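PDB 6BJ5: serine proteinase inhibitor 1 from Myxoma virus, which inhibits serine proteases as a member of the serpin family and contributes to the virulence of the virus. Local coordinates for residues Lys250-Ser255 and Ser297-Glu303; Thr140-Leu145 and Asp311-Thr315; Thr185-Glu189 and Val200-Pro204; Gly19-Phe23 and Phe35-Thr41. All blocks are in the same frame, centred on the assembly; numbering follows the deposited sequence.

Contact 1: residues Lys250-Ser255 and Ser297-Glu303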
loop_
_atom_site.group_PDB
_atom_site.type_symbol
_atom_site.label_atom_id
_atom_site.label_comp_id
_atom_site.label_asym_id
_atom_site.label_seq_id
_atom_site.Cartn_x
_atom_site.Cartn_y
_atom_site.Cartn_z
ATOM N N LYS A 250 -7.668 10.832 -14.552
ATOM C CA LYS A 250 -6.298 10.885 -14.085
ATOM C C LYS A 250 -6.303 11.210 -12.598
ATOM O O LYS A 250 -7.165 11.952 -12.106
ATOM C CB LYS A 250 -5.505 11.968 -14.824
ATOM C CG LYS A 250 -5.333 11.707 -16.268
ATOM C CD LYS A 250 -4.712 12.902 -16.954
ATOM C CE LYS A 250 -3.294 13.060 -16.516
ATOM N NZ LYS A 250 -2.581 14.016 -17.383
ATOM N N PHE A 251 -5.346 10.635 -11.864
ATOM C CA PHE A 251 -5.226 11.015 -10.465
ATOM C C PHE A 251 -3.801 10.838 -9.967
ATOM O O PHE A 251 -3.039 9.980 -10.437
ATOM C CB PHE A 251 -6.212 10.253 -9.576
ATOM C CG PHE A 251 -6.038 8.764 -9.575
ATOM C CD1 PHE A 251 -5.144 8.153 -8.699
ATOM C CD2 PHE A 251 -6.794 7.966 -10.426
ATOM C CE1 PHE A 251 -5.002 6.756 -8.680
ATOM C CE2 PHE A 251 -6.653 6.580 -10.415
ATOM C CZ PHE A 251 -5.743 5.979 -9.533
ATOM N N SER A 252 -3.470 11.671 -8.987
ATOM C CA SER A 252 -2.178 11.679 -8.314
ATOM C C SER A 252 -2.477 11.905 -6.840
ATOM O O SER A 252 -3.092 12.914 -6.492
ATOM C CB SER A 252 -1.273 12.786 -8.882
ATOM O OG SER A 252 0.002 12.805 -8.268
ATOM N N VAL A 253 -2.104 10.957 -5.982
ATOM C CA VAL A 253 -2.446 11.013 -4.564
ATOM C C VAL A 253 -1.238 10.599 -3.735
ATOM O O VAL A 253 -0.534 9.635 -4.070
ATOM C CB VAL A 253 -3.664 10.124 -4.229
ATOM C CG1 VAL A 253 -3.934 10.119 -2.738
ATOM C CG2 VAL A 253 -4.876 10.633 -4.957
ATOM N N GLU A 254 -0.992 11.345 -2.662
ATOM C CA GLU A 254 0.011 10.996 -1.675
ATOM C C GLU A 254 -0.649 10.979 -0.306
ATOM O O GLU A 254 -1.418 11.883 0.041
ATOM C CB GLU A 254 1.196 11.977 -1.671
ATOM C CG GLU A 254 2.328 11.559 -0.716
ATOM C CD GLU A 254 3.507 12.522 -0.702
ATOM O OE1 GLU A 254 4.407 12.366 -1.554
ATOM O OE2 GLU A 254 3.545 13.423 0.167
ATOM N N SER A 255 -0.333 9.946 0.467
ATOM C CA SER A 255 -0.958 9.685 1.756
ATOM C C SER A 255 0.135 9.347 2.751
ATOM O O SER A 255 1.010 8.531 2.452
ATOM C CB SER A 255 -1.972 8.536 1.666
ATOM O OG SER A 255 -3.148 8.933 0.990
ATOM N N SER A 297 2.702 6.681 0.940
ATOM C CA SER A 297 2.458 6.087 -0.361
ATOM C C SER A 297 2.107 7.186 -1.352
ATOM O O SER A 297 1.621 8.257 -0.982
ATOM C CB SER A 297 1.324 5.046 -0.314
ATOM O OG SER A 297 1.595 4.015 0.622
ATOM N N LYS A 298 2.399 6.930 -2.616
ATOM C CA LYS A 298 2.010 7.847 -3.667
ATOM C C LYS A 298 1.631 6.983 -4.856
ATOM O O LYS A 298 2.314 5.986 -5.135
ATOM C CB LYS A 298 3.142 8.833 -3.997
ATOM C CG LYS A 298 2.719 9.988 -4.919
ATOM C CD LYS A 298 3.926 10.783 -5.361
ATOM C CE LYS A 298 3.589 11.842 -6.393
ATOM N NZ LYS A 298 4.855 12.406 -6.973
ATOM N N ILE A 299 0.503 7.310 -5.495
ATOM C CA ILE A 299 0.041 6.609 -6.690
ATOM C C ILE A 299 -0.297 7.663 -7.734
ATOM O O ILE A 299 -0.881 8.707 -7.411
ATOM C CB ILE A 299 -1.170 5.676 -6.413
ATOM C CG1 ILE A 299 -0.791 4.623 -5.362
ATOM C CG2 ILE A 299 -1.582 4.900 -7.670
ATOM C CD1 ILE A 299 -1.907 3.757 -4.880
ATOM N N GLU A 300 0.104 7.402 -8.980
ATOM C CA GLU A 300 -0.184 8.285 -10.107
ATOM C C GLU A 300 -0.706 7.474 -11.285
ATOM O O GLU A 300 0.012 6.632 -11.832
ATOM C CB GLU A 300 1.056 9.066 -10.523
ATOM C CG GLU A 300 0.714 10.472 -10.892
ATOM C CD GLU A 300 1.826 11.156 -11.617
ATOM O OE1 GLU A 300 1.558 12.214 -12.226
ATOM O OE2 GLU A 300 2.946 10.599 -11.628
ATOM N N ALA A 301 -1.938 7.736 -11.687
ATOM C CA ALA A 301 -2.530 7.073 -12.836
ATOM C C ALA A 301 -2.880 8.113 -13.885
ATOM O O ALA A 301 -3.471 9.144 -13.551
ATOM C CB ALA A 301 -3.780 6.297 -12.422
ATOM N N ASP A 302 -2.497 7.853 -15.138
ATOM C CA ASP A 302 -2.772 8.738 -16.275
ATOM C C ASP A 302 -2.925 7.887 -17.537
ATOM O O ASP A 302 -3.008 6.659 -17.467
ATOM C CB ASP A 302 -1.681 9.804 -16.409
ATOM C CG ASP A 302 -0.313 9.209 -16.636
ATOM O OD1 ASP A 302 -0.204 8.006 -16.974
ATOM O OD2 ASP A 302 0.665 9.962 -16.490
ATOM N N GLU A 303 -2.946 8.546 -18.703
ATOM C CA GLU A 303 -3.218 7.841 -19.958
ATOM C C GLU A 303 -2.188 6.753 -20.226
ATOM O O GLU A 303 -2.524 5.701 -20.780
ATOM C CB GLU A 303 -3.258 8.815 -21.148
ATOM C CG GLU A 303 -4.383 9.830 -21.120
ATOM C CD GLU A 303 -4.064 11.048 -20.266
ATOM O OE1 GLU A 303 -2.990 11.057 -19.624
ATOM O OE2 GLU A 303 -4.880 12.000 -20.236
#
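F251, V253 and S255 pair with A301, I299 and S297 through their backbones, each pair exchanging two N-H...O=C bonds. All six bonds are similar in length, with V253 N at 2.9 Å from I299 O. Between them, at the non-hydrogen-bonded pairs S252/E300 and E254/K298, CA-H groups turn toward carbonyls, the closest being K298 CA at 3.1 Å from V253 O.

The two strands belong to the large central sheet A of the serpin fold, where they match strands s6A and s5A; V253 and I299 face V34 of the short strand 33-35.

Apolar contact gathers on the same face. A301 CB stands over one face of the F251 ring, 3.7 Å from its centroid, in a CH-pi contact. CG of F251 lies between backbone N and carbonyl carbon (chi1 61°), which swings the ring over the neighbouring strand; I299 CG2 adds an oblique touch, and F18 of the second chain also meets this ring.

Charged groups meet at the end of the pair. K250 NZ forms a long salt bridge of 3.7 Å with E303 OE1, while E303 OE2 is hydrogen-bonded to T163. The K250 chain passes D302, its CE 3.6 Å from D302 CB.

Contact 2: residues Thr140-Leu145 and Asp311-Thr315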
loop_
_atom_site.group_PDB
_atom_site.type_symbol
_atom_site.label_atom_id
_atom_site.label_comp_id
_atom_site.label_asym_id
_atom_site.label_seq_id
_atom_site.Cartn_x
_atom_site.Cartn_y
_atom_site.Cartn_z
ATOM N N THR A 140 15.012 6.554 19.080
ATOM C CA THR A 140 14.682 5.481 18.173
ATOM C C THR A 140 15.859 4.498 18.134
ATOM O O THR A 140 16.999 4.907 17.972
ATOM C CB THR A 140 14.335 6.065 16.794
ATOM O OG1 THR A 140 12.991 6.609 16.807
ATOM C CG2 THR A 140 14.658 5.093 15.656
ATOM N N LYS A 141 15.633 3.229 18.527
ATOM C CA LYS A 141 16.727 2.251 18.481
ATOM C C LYS A 141 16.672 1.276 17.320
ATOM O O LYS A 141 17.688 0.630 17.074
ATOM C CB LYS A 141 16.891 1.415 19.792
ATOM C CG LYS A 141 16.986 2.165 21.143
ATOM C CD LYS A 141 18.156 3.193 21.040
ATOM C CE LYS A 141 17.595 4.668 20.891
ATOM N NZ LYS A 141 18.418 5.771 20.220
ATOM N N MET A 142 15.606 1.249 16.526
ATOM C CA MET A 142 15.564 0.381 15.358
ATOM C C MET A 142 14.705 1.040 14.281
ATOM O O MET A 142 13.774 1.777 14.607
ATOM C CB MET A 142 14.978 -0.972 15.734
ATOM C CG MET A 142 13.434 -0.977 15.665
ATOM S SD MET A 142 12.759 -2.479 16.329
ATOM C CE MET A 142 14.032 -3.583 15.747
ATOM N N LEU A 143 15.035 0.843 13.004
ATOM C CA LEU A 143 14.132 1.271 11.946
ATOM C C LEU A 143 13.968 0.098 10.996
ATOM O O LEU A 143 14.961 -0.411 10.465
ATOM C CB LEU A 143 14.661 2.512 11.223
ATOM C CG LEU A 143 13.705 2.926 10.109
ATOM C CD1 LEU A 143 12.490 3.616 10.763
ATOM C CD2 LEU A 143 14.393 3.831 9.119
ATOM N N LEU A 144 12.745 -0.391 10.858
ATOM C CA LEU A 144 12.453 -1.463 9.922
ATOM C C LEU A 144 11.769 -0.810 8.738
ATOM O O LEU A 144 10.736 -0.155 8.906
ATOM C CB LEU A 144 11.544 -2.517 10.537
ATOM C CG LEU A 144 11.552 -3.866 9.823
ATOM C CD1 LEU A 144 11.094 -4.952 10.780
ATOM C CD2 LEU A 144 10.709 -3.878 8.548
ATOM N N LEU A 145 12.342 -0.963 7.551
ATOM C CA LEU A 145 11.861 -0.201 6.414
ATOM C C LEU A 145 11.544 -1.139 5.252
ATOM O O LEU A 145 12.383 -1.970 4.865
ATOM C CB LEU A 145 12.878 0.870 6.021
ATOM C CG LEU A 145 12.507 1.607 4.739
ATOM C CD1 LEU A 145 11.388 2.574 5.023
ATOM C CD2 LEU A 145 13.711 2.330 4.177
ATOM N N ASP A 311 6.517 3.319 1.127
ATOM C CA ASP A 311 7.555 3.020 2.109
ATOM C C ASP A 311 6.905 2.899 3.475
ATOM O O ASP A 311 6.215 3.824 3.914
ATOM C CB ASP A 311 8.626 4.103 2.119
ATOM C CG ASP A 311 9.328 4.217 0.793
ATOM O OD1 ASP A 311 9.827 3.179 0.303
ATOM O OD2 ASP A 311 9.343 5.328 0.221
ATOM N N THR A 312 7.101 1.755 4.130
ATOM C CA THR A 312 6.574 1.507 5.468
ATOM C C THR A 312 7.719 1.514 6.462
ATOM O O THR A 312 8.724 0.821 6.260
ATOM C CB THR A 312 5.821 0.175 5.525
ATOM O OG1 THR A 312 4.761 0.192 4.561
ATOM C CG2 THR A 312 5.246 -0.061 6.909
ATOM N N ALA A 313 7.580 2.315 7.512
ATOM C CA ALA A 313 8.614 2.473 8.531
ATOM C C ALA A 313 8.093 2.043 9.898
ATOM O O ALA A 313 7.159 2.659 10.426
ATOM C CB ALA A 313 9.091 3.926 8.591
ATOM N N ILE A 314 8.729 1.033 10.492
ATOM C CA ILE A 314 8.394 0.567 11.839
ATOM C C ILE A 314 9.437 1.098 12.820
ATOM O O ILE A 314 10.641 0.833 12.671
ATOM C CB ILE A 314 8.277 -0.966 11.906
ATOM C CG1 ILE A 314 7.088 -1.406 11.052
ATOM C CG2 ILE A 314 8.033 -1.403 13.366
ATOM C CD1 ILE A 314 6.900 -2.899 10.902
ATOM N N THR A 315 8.946 1.748 13.880
ATOM C CA THR A 315 9.656 2.707 14.748
ATOM C C THR A 315 10.732 3.502 14.058
ATOM O O THR A 315 10.555 4.717 13.919
ATOM C CB THR A 315 10.271 2.018 15.972
ATOM O OG1 THR A 315 9.220 1.698 16.885
ATOM C CG2 THR A 315 11.242 2.923 16.668
#
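L144 and I314 form an antiparallel hydrogen-bonded pair: L144 N lies 3.0 Å from I314 O, and I314 N lies 2.8 Å from L144 O. Both bonds are almost straight (N-H...O about 174°). The strand axes run 155° apart. At the next pair, L145 CA turns its hydrogen to T312 O, 3.3 Å away.

Strand 305-314 lies between 142-153 and 293-302, the place of the inserted reactive-centre loop in a cleaved, relaxed serpin. Side chains meet on both faces. L144 CB and I314 CB touch at 3.9 Å on the face covered by helix 37-49, whose A43 receives I314 and whose V46 and L47 receive L144. On the other face, L143, with CG anti to the backbone N (chi1 179°), turns CD1 toward the other strand, 4.0 Å from A313 CB. At the chain end T315 CG2 rests 3.5 Å from M142 O.

Across the two segments the contact is thus backbone bonds and hydrocarbon, while D311, T312 and T315 find polar partners in R149 and S147, Q295 and T291, consistent with the great stability of relaxed serpins.

Contact 3: residues Thr185-Glu189 and Val200-Pro204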
loop_
_atom_site.group_PDB
_atom_site.type_symbol
_atom_site.label_atom_id
_atom_site.label_comp_id
_atom_site.label_asym_id
_atom_site.label_seq_id
_atom_site.Cartn_x
_atom_site.Cartn_y
_atom_site.Cartn_z
ATOM N N THR A 185 -11.682 -3.940 -24.585
ATOM C CA THR A 185 -12.274 -5.192 -24.109
ATOM C C THR A 185 -11.508 -5.715 -22.905
ATOM O O THR A 185 -10.297 -5.981 -22.988
ATOM C CB THR A 185 -12.402 -6.253 -25.209
ATOM O OG1 THR A 185 -12.804 -5.653 -26.450
ATOM C CG2 THR A 185 -13.273 -7.434 -24.788
ATOM N N LEU A 186 -12.250 -5.873 -21.803
ATOM C CA LEU A 186 -11.767 -6.041 -20.446
ATOM C C LEU A 186 -12.750 -6.915 -19.679
ATOM O O LEU A 186 -13.948 -6.919 -19.975
ATOM C CB LEU A 186 -11.704 -4.693 -19.736
ATOM C CG LEU A 186 -11.070 -3.495 -20.421
ATOM C CD1 LEU A 186 -11.473 -2.233 -19.641
ATOM C CD2 LEU A 186 -9.545 -3.647 -20.552
ATOM N N LYS A 187 -12.263 -7.578 -18.633
ATOM C CA LYS A 187 -13.163 -8.318 -17.753
ATOM C C LYS A 187 -13.945 -7.339 -16.876
ATOM O O LYS A 187 -13.387 -6.354 -16.381
ATOM C CB LYS A 187 -12.368 -9.332 -16.908
ATOM C CG LYS A 187 -11.626 -10.384 -17.760
ATOM C CD LYS A 187 -10.897 -11.451 -16.944
ATOM C CE LYS A 187 -9.716 -12.032 -17.729
ATOM N NZ LYS A 187 -8.855 -12.912 -16.895
ATOM N N THR A 188 -15.248 -7.598 -16.701
ATOM C CA THR A 188 -16.138 -6.709 -15.958
ATOM C C THR A 188 -17.296 -7.533 -15.426
ATOM O O THR A 188 -17.525 -8.661 -15.869
ATOM C CB THR A 188 -16.727 -5.594 -16.843
ATOM O OG1 THR A 188 -15.790 -5.186 -17.836
ATOM C CG2 THR A 188 -17.135 -4.382 -16.009
ATOM N N GLU A 189 -18.050 -6.942 -14.493
ATOM C CA GLU A 189 -19.298 -7.526 -14.018
ATOM C C GLU A 189 -19.877 -6.582 -12.980
ATOM O O GLU A 189 -19.167 -5.726 -12.448
ATOM C CB GLU A 189 -19.123 -8.958 -13.438
ATOM C CG GLU A 189 -20.406 -9.578 -12.871
ATOM C CD GLU A 189 -21.450 -9.890 -13.949
ATOM O OE1 GLU A 189 -21.110 -9.850 -15.149
ATOM O OE2 GLU A 189 -22.623 -10.143 -13.598
ATOM N N VAL A 200 -16.856 -4.038 -11.175
ATOM C CA VAL A 200 -15.421 -4.233 -11.031
ATOM C C VAL A 200 -14.872 -4.493 -12.422
ATOM O O VAL A 200 -15.462 -5.256 -13.194
ATOM C CB VAL A 200 -15.078 -5.392 -10.069
ATOM C CG1 VAL A 200 -13.574 -5.557 -9.929
ATOM C CG2 VAL A 200 -15.707 -5.163 -8.710
ATOM N N THR A 201 -13.766 -3.837 -12.757
ATOM C CA THR A 201 -13.226 -3.881 -14.105
ATOM C C THR A 201 -11.713 -4.009 -14.019
ATOM O O THR A 201 -11.074 -3.284 -13.255
ATOM C CB THR A 201 -13.624 -2.606 -14.872
ATOM O OG1 THR A 201 -15.056 -2.477 -14.883
ATOM C CG2 THR A 201 -13.078 -2.624 -16.297
ATOM N N GLU A 202 -11.134 -4.886 -14.836
ATOM C CA GLU A 202 -9.709 -5.174 -14.761
ATOM C C GLU A 202 -8.978 -4.471 -15.891
ATOM O O GLU A 202 -9.136 -4.818 -17.063
ATOM C CB GLU A 202 -9.442 -6.682 -14.792
ATOM C CG GLU A 202 -7.979 -6.957 -14.536
ATOM C CD GLU A 202 -7.651 -8.394 -14.274
ATOM O OE1 GLU A 202 -8.265 -8.993 -13.363
ATOM O OE2 GLU A 202 -6.717 -8.897 -14.919
ATOM N N LEU A 203 -8.139 -3.527 -15.525
ATOM C CA LEU A 203 -7.277 -2.826 -16.458
ATOM C C LEU A 203 -5.896 -3.446 -16.389
ATOM O O LEU A 203 -5.176 -3.225 -15.408
ATOM C CB LEU A 203 -7.214 -1.342 -16.103
ATOM C CG LEU A 203 -8.551 -0.627 -15.958
ATOM C CD1 LEU A 203 -8.330 0.672 -15.218
ATOM C CD2 LEU A 203 -9.106 -0.335 -17.331
ATOM N N PRO A 204 -5.497 -4.271 -17.346
ATOM C CA PRO A 204 -4.167 -4.879 -17.270
ATOM C C PRO A 204 -3.047 -3.928 -17.658
ATOM O O PRO A 204 -3.173 -3.114 -18.574
ATOM C CB PRO A 204 -4.261 -6.038 -18.269
ATOM C CG PRO A 204 -5.304 -5.614 -19.241
ATOM C CD PRO A 204 -6.316 -4.851 -18.430
#
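L186 meets a broad run of the strand opposite, from T201 to P204, and offers a worked example of one branched side chain bridging several neighbours. Its CG is anti to the carbonyl carbon, beside the backbone N (chi1 -47°), and the two methyls divide the work. CD1 meets T201 CG2 at 3.7 Å and L203 CD2 at 3.8 Å. CD2 reaches along the strand instead, lying 3.7 Å from E202 O and 4.0 Å from P204 CD. The leucine also touches V246 of strand 243-258, just as L203 reaches M248, so this apolar patch faces the large central sheet.

The two segments form the base of the antiparallel hairpin 188-191/198-204, part of the sheet that corresponds to sheet B of serpins, with 198-204 between 188-191 and 210-217. The pairing is uneven here. V200 N gives E189 O a bond of 3.1 Å, whereas its return partner, E189 N to V200 O, is long and weak.

E202 and K187 are joined first by their backbones: E202 N bonds to K187 O at 3.1 Å. Their side chains then run on without a charged contact, K187 NZ ending 5.0 Å from E202 OE2, which may allow some electrostatic attraction. The carboxylate is occupied by the second chain instead: OE2 makes a salt bridge with K23 of that chain, and OE1 a hydrogen bond with its Y21 hydroxyl. T188 and T201 likewise both pack against I10 of the second chain.

Contact 4: residues Gly19-Phe23 and Phe35-Thr41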
loop_
_atom_site.group_PDB
_atom_site.type_symbol
_atom_site.label_atom_id
_atom_site.label_comp_id
_atom_site.label_asym_id
_atom_site.label_seq_id
_atom_site.Cartn_x
_atom_site.Cartn_y
_atom_site.Cartn_z
ATOM N N GLY A 19 -2.615 -6.889 6.265
ATOM C CA GLY A 19 -2.296 -5.811 5.343
ATOM C C GLY A 19 -3.536 -5.254 4.677
ATOM O O GLY A 19 -3.742 -4.040 4.624
ATOM N N LEU A 20 -4.399 -6.141 4.197
ATOM C CA LEU A 20 -5.579 -5.713 3.467
ATOM C C LEU A 20 -6.672 -5.212 4.399
ATOM O O LEU A 20 -7.384 -4.254 4.075
ATOM C CB LEU A 20 -6.093 -6.887 2.646
ATOM C CG LEU A 20 -7.207 -6.576 1.671
ATOM C CD1 LEU A 20 -6.559 -5.709 0.582
ATOM C CD2 LEU A 20 -7.814 -7.872 1.095
ATOM N N TRP A 21 -6.756 -5.785 5.589
ATOM C CA TRP A 21 -7.742 -5.355 6.561
ATOM C C TRP A 21 -7.366 -4.020 7.183
ATOM O O TRP A 21 -8.213 -3.392 7.826
ATOM C CB TRP A 21 -7.900 -6.447 7.637
ATOM C CG TRP A 21 -8.706 -7.667 7.196
ATOM C CD1 TRP A 21 -8.378 -8.564 6.216
ATOM C CD2 TRP A 21 -9.935 -8.137 7.763
ATOM N NE1 TRP A 21 -9.340 -9.540 6.116
ATOM C CE2 TRP A 21 -10.305 -9.301 7.057
ATOM C CE3 TRP A 21 -10.771 -7.671 8.784
ATOM C CZ2 TRP A 21 -11.469 -10.004 7.341
ATOM C CZ3 TRP A 21 -11.923 -8.372 9.067
ATOM C CH2 TRP A 21 -12.262 -9.527 8.349
ATOM N N THR A 22 -6.114 -3.577 7.027
ATOM C CA THR A 22 -5.739 -2.286 7.589
ATOM C C THR A 22 -6.415 -1.142 6.849
ATOM O O THR A 22 -6.650 -0.082 7.447
ATOM C CB THR A 22 -4.216 -2.101 7.570
ATOM O OG1 THR A 22 -3.583 -3.126 8.352
ATOM C CG2 THR A 22 -3.837 -0.734 8.152
ATOM N N PHE A 23 -6.746 -1.329 5.555
ATOM C CA PHE A 23 -7.252 -0.202 4.776
ATOM C C PHE A 23 -8.541 0.344 5.356
ATOM O O PHE A 23 -8.732 1.562 5.375
ATOM C CB PHE A 23 -7.453 -0.564 3.302
ATOM C CG PHE A 23 -7.860 0.634 2.455
ATOM C CD1 PHE A 23 -6.910 1.568 2.043
ATOM C CD2 PHE A 23 -9.179 0.837 2.098
ATOM C CE1 PHE A 23 -7.278 2.666 1.310
ATOM C CE2 PHE A 23 -9.543 1.924 1.361
ATOM C CZ PHE A 23 -8.596 2.845 0.966
ATOM N N PHE A 35 -2.709 3.331 -0.321
ATOM C CA PHE A 35 -2.206 2.439 0.710
ATOM C C PHE A 35 -1.492 1.267 0.044
ATOM O O PHE A 35 -1.778 0.917 -1.106
ATOM C CB PHE A 35 -3.383 1.966 1.571
ATOM C CG PHE A 35 -3.032 0.991 2.628
ATOM C CD1 PHE A 35 -2.111 1.296 3.610
ATOM C CD2 PHE A 35 -3.618 -0.266 2.620
ATOM C CE1 PHE A 35 -1.807 0.371 4.608
ATOM C CE2 PHE A 35 -3.321 -1.177 3.573
ATOM C CZ PHE A 35 -2.402 -0.856 4.587
ATOM N N SER A 36 -0.534 0.679 0.749
ATOM C CA SER A 36 0.098 -0.526 0.233
ATOM C C SER A 36 -0.059 -1.633 1.247
ATOM O O SER A 36 0.704 -1.679 2.227
ATOM C CB SER A 36 1.568 -0.323 -0.074
ATOM O OG SER A 36 2.112 -1.579 -0.466
ATOM N N PRO A 37 -1.041 -2.525 1.075
ATOM C CA PRO A 37 -1.088 -3.732 1.915
ATOM C C PRO A 37 0.161 -4.594 1.800
ATOM O O PRO A 37 0.605 -5.151 2.806
ATOM C CB PRO A 37 -2.349 -4.447 1.416
ATOM C CG PRO A 37 -2.632 -3.852 0.093
ATOM C CD PRO A 37 -2.192 -2.449 0.166
ATOM N N TYR A 38 0.735 -4.750 0.605
ATOM C CA TYR A 38 1.959 -5.536 0.476
ATOM C C TYR A 38 3.095 -4.918 1.279
ATOM O O TYR A 38 3.857 -5.621 1.950
ATOM C CB TYR A 38 2.374 -5.618 -0.975
ATOM C CG TYR A 38 3.625 -6.422 -1.211
ATOM C CD1 TYR A 38 3.577 -7.804 -1.226
ATOM C CD2 TYR A 38 4.852 -5.808 -1.406
ATOM C CE1 TYR A 38 4.700 -8.556 -1.460
ATOM C CE2 TYR A 38 5.994 -6.557 -1.627
ATOM C CZ TYR A 38 5.902 -7.937 -1.657
ATOM O OH TYR A 38 7.001 -8.728 -1.878
ATOM N N GLY A 39 3.255 -3.600 1.181
ATOM C CA GLY A 39 4.322 -2.934 1.915
ATOM C C GLY A 39 4.199 -3.094 3.421
ATOM O O GLY A 39 5.204 -3.192 4.128
ATOM N N LEU A 40 2.971 -3.059 3.942
ATOM C CA LEU A 40 2.762 -3.292 5.368
ATOM C C LEU A 40 3.120 -4.723 5.735
ATOM O O LEU A 40 3.897 -4.969 6.661
ATOM C CB LEU A 40 1.306 -3.014 5.735
ATOM C CG LEU A 40 0.989 -3.181 7.223
ATOM C CD1 LEU A 40 1.944 -2.329 8.052
ATOM C CD2 LEU A 40 -0.453 -2.744 7.526
ATOM N N THR A 41 2.559 -5.678 4.991
ATOM C CA THR A 41 2.765 -7.100 5.221
ATOM C C THR A 41 4.238 -7.469 5.156
ATOM O O THR A 41 4.715 -8.288 5.953
ATOM C CB THR A 41 1.959 -7.888 4.190
ATOM O OG1 THR A 41 0.563 -7.722 4.471
ATOM C CG2 THR A 41 2.315 -9.381 4.227
#
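G19 and P37 bring together the first helical turns of the chain and the start of helix 37-49, elements that correspond to helices A and B of the serpin fold. Strand 33-35 leads into the second helix through S36, the N-cap residue, whose OG accepts from G39 N at 2.8 Å. F35, just before the cap, pairs with an antiparallel strand of the second chain, so the sheet continues across to it.

The two segments share no hydrogen bond; they meet by close fit. With its CG anti to the backbone N (chi1 177°), F35 points its ring toward residues 19-23. G19 O comes to the ring edge, in its plane, with F35 CE2 3.1 Å away, while T22 CB approaches F35 CZ obliquely at 3.7 Å. F23 and F35 pass one another pointing opposite ways, F35 CB coming to the edge of the F23 ring at 3.6 Å from F23 CD1.

T22 and L40 reach tip to tip, T22 OG1 standing 3.3 Å from L40 CD2; the hydroxyl's hydrogen-bond partner is I18 O, four residues earlier in the chain. Beside them G19, lacking a side chain, lets the second helix come near, and T41 OG1 lies 3.5 Å from G19 CA. That hydroxyl is also held within its own helix: P37 O accepts T41 N and T41 OG1 from opposite faces of its carbonyl plane, the OG1 bond being 3.1 Å long and 35° out of that plane.

Contacts 1 and 2 lie in one sheet, linked because strands 293-302 and 305-314 are neighbours in it; their centres are about 25 Å apart, and contact 1 is nested inside the loop closed by contact 2. Contact 4 lies close to the centre of the chain in space, about 5 Å from it, and about 17 Å from contact 1 and 16 Å from contact 2 between centres. It touches both: S297 OG is 4.0 Å from S36 N, and T312 OG1 is 3.4 Å from G39 O. Contact 3 stands apart, its centre about 37 Å from that of contact 2, across the chain's centre. The glycan near N28 lies about 11 Å from the F23 side chain and 10 Å from that of S255.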